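Local structure of copper-sensitive operon repressor (CsoR) (Geobacillus thermodenitrificans, 4M1P) at residues 45-48 and 49-53. The protein senses copper(I) and, as a DNA-binding repressor, probably releases its operator when the metal binds, so that copper-resistance genes are expressed. The protein carries 1 engineered substitution. Residues are numbered along the deposited sequence; the frame is centred on the assembly and turned at random.
Sequences DNRY and CIDIL. With CU1 (copper (I) ion), chain B.
The N-terminal end of helix 49-85 meets the loop that joins it to helix 19-44, with Y48 at the N-cap and a copper(I) site one residue further on. Y48 O accepts the first-turn bond from I52 N at 3.2 Å, nearly straight at 162°. The Y48 ring lies alongside I50, both side chains pointing the same way, with CE1 3.5 Å from I50 CG1 and one face over I50 N. With CG of Y48 anti to its own N (chi1 -165°), the ring lies over the start of the helix, and the hydroxyl hydrogen-bonds E94 of the second subunit. A leucine in place of Y48 would probably leave that glutamate without its phenolic partner and I50 with less cover. In the antiparallel pair of helices 19-44 and 49-85 of this CsoR-family fold, a Schellman motif closes helix 19-44, N46 being the first residue to leave helical geometry, with a positive phi. C49, the first residue of helix 49-85, binds copper through SG at 2.3 Å; H74 and C78 of the second subunit also bind this ion, so the site bridges two chains. R47 bends at chi3 and reaches D51, the two side chains crossing at about a right angle; NH2 lies 3.3 Å from OD2 in a salt bridge whose hydrogen bond is weak, the guanidinium and carboxylate planes 60° apart. I52 CD1 lies 3.9 Å from R47 O, which accepts a hydrogen bond from R17 of the second subunit.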
loop_
_atom_site.group_PDB
_atom_site.type_symbol
_atom_site.label_atom_id
_atom_site.label_comp_id
_atom_site.label_asym_id
_atom_site.label_seq_id
_atom_site.Cartn_x
_atom_site.Cartn_y
_atom_site.Cartn_z
ATOM N N ASP A 45 25.965 5.240 13.139
ATOM C CA ASP A 45 27.123 4.386 12.925
ATOM C C ASP A 45 27.463 4.303 11.443
ATOM O O ASP A 45 28.355 3.557 11.044
ATOM C CB ASP A 45 26.866 2.997 13.509
ATOM C CG ASP A 45 26.642 3.035 15.009
ATOM O OD1 ASP A 45 26.351 4.131 15.533
ATOM O OD2 ASP A 45 26.751 1.976 15.664
ATOM N N ASN A 46 26.746 5.084 10.639
ATOM C CA ASN A 46 26.922 5.101 9.189
ATOM C C ASN A 46 26.797 3.706 8.559
ATOM O O ASN A 46 27.577 3.338 7.684
ATOM C CB ASN A 46 28.261 5.749 8.815
ATOM C CG ASN A 46 28.118 6.814 7.737
ATOM O OD1 ASN A 46 27.313 6.681 6.817
ATOM N ND2 ASN A 46 28.909 7.879 7.849
ATOM N N ARG A 47 25.812 2.935 9.012
ATOM C CA ARG A 47 25.604 1.590 8.490
ATOM C C ARG A 47 25.020 1.621 7.080
ATOM O O ARG A 47 24.523 2.658 6.629
ATOM C CB ARG A 47 24.744 0.753 9.447
ATOM C CG ARG A 47 25.523 0.266 10.678
ATOM C CD ARG A 47 24.866 -0.925 11.367
ATOM N NE ARG A 47 24.778 -2.094 10.494
ATOM C CZ ARG A 47 24.084 -3.192 10.781
ATOM N NH1 ARG A 47 23.415 -3.281 11.921
ATOM N NH2 ARG A 47 24.053 -4.205 9.925
ATOM N N TYR A 48 25.113 0.488 6.388
ATOM C CA TYR A 48 24.692 0.370 4.994
ATOM C C TYR A 48 23.221 0.716 4.808
ATOM O O TYR A 48 22.368 0.239 5.565
ATOM C CB TYR A 48 24.952 -1.053 4.499
ATOM C CG TYR A 48 24.900 -1.232 2.992
ATOM C CD1 TYR A 48 24.287 -2.347 2.429
ATOM C CD2 TYR A 48 25.474 -0.299 2.137
ATOM C CE1 TYR A 48 24.251 -2.530 1.066
ATOM C CE2 TYR A 48 25.436 -0.472 0.769
ATOM C CZ TYR A 48 24.822 -1.589 0.240
ATOM O OH TYR A 48 24.785 -1.761 -1.125
ATOM N N CYS A 49 22.934 1.539 3.798
ATOM C CA CYS A 49 21.573 1.997 3.511
ATOM C C CYS A 49 20.566 0.853 3.376
ATOM O O CYS A 49 19.411 0.994 3.773
ATOM C CB CYS A 49 21.535 2.843 2.233
ATOM S SG CYS A 49 22.612 4.304 2.193
ATOM N N ILE A 50 21.004 -0.271 2.812
ATOM C CA ILE A 50 20.120 -1.412 2.599
ATOM C C ILE A 50 19.697 -2.021 3.936
ATOM O O ILE A 50 18.510 -2.289 4.156
ATOM C CB ILE A 50 20.776 -2.473 1.695
ATOM C CG1 ILE A 50 20.891 -1.962 0.256
ATOM C CG2 ILE A 50 19.996 -3.774 1.734
ATOM C CD1 ILE A 50 19.555 -1.801 -0.466
ATOM N N ASP A 51 20.668 -2.228 4.823
ATOM C CA ASP A 51 20.394 -2.735 6.163
ATOM C C ASP A 51 19.370 -1.852 6.873
ATOM O O ASP A 51 18.438 -2.343 7.513
ATOM C CB ASP A 51 21.679 -2.786 6.983
ATOM C CG ASP A 51 22.692 -3.750 6.415
ATOM O OD1 ASP A 51 22.287 -4.682 5.692
ATOM O OD2 ASP A 51 23.899 -3.590 6.700
ATOM N N ILE A 52 19.547 -0.545 6.746
ATOM C CA ILE A 52 18.632 0.406 7.359
ATOM C C ILE A 52 17.223 0.285 6.770
ATOM O O ILE A 52 16.233 0.275 7.504
ATOM C CB ILE A 52 19.178 1.834 7.237
ATOM C CG1 ILE A 52 20.405 1.976 8.137
ATOM C CG2 ILE A 52 18.120 2.859 7.589
ATOM C CD1 ILE A 52 20.975 3.367 8.204
ATOM N N LEU A 53 17.140 0.165 5.448
ATOM C CA LEU A 53 15.850 0.055 4.772
ATOM C C LEU A 53 15.106 -1.211 5.193
ATOM O O LEU A 53 13.891 -1.183 5.414
ATOM C CB LEU A 53 16.030 0.109 3.256
ATOM C CG LEU A 53 16.396 1.491 2.719
ATOM C CD1 LEU A 53 16.982 1.392 1.322
ATOM C CD2 LEU A 53 15.178 2.392 2.717
HETATM CU CU CU1 B . 23.638 3.911 0.126
#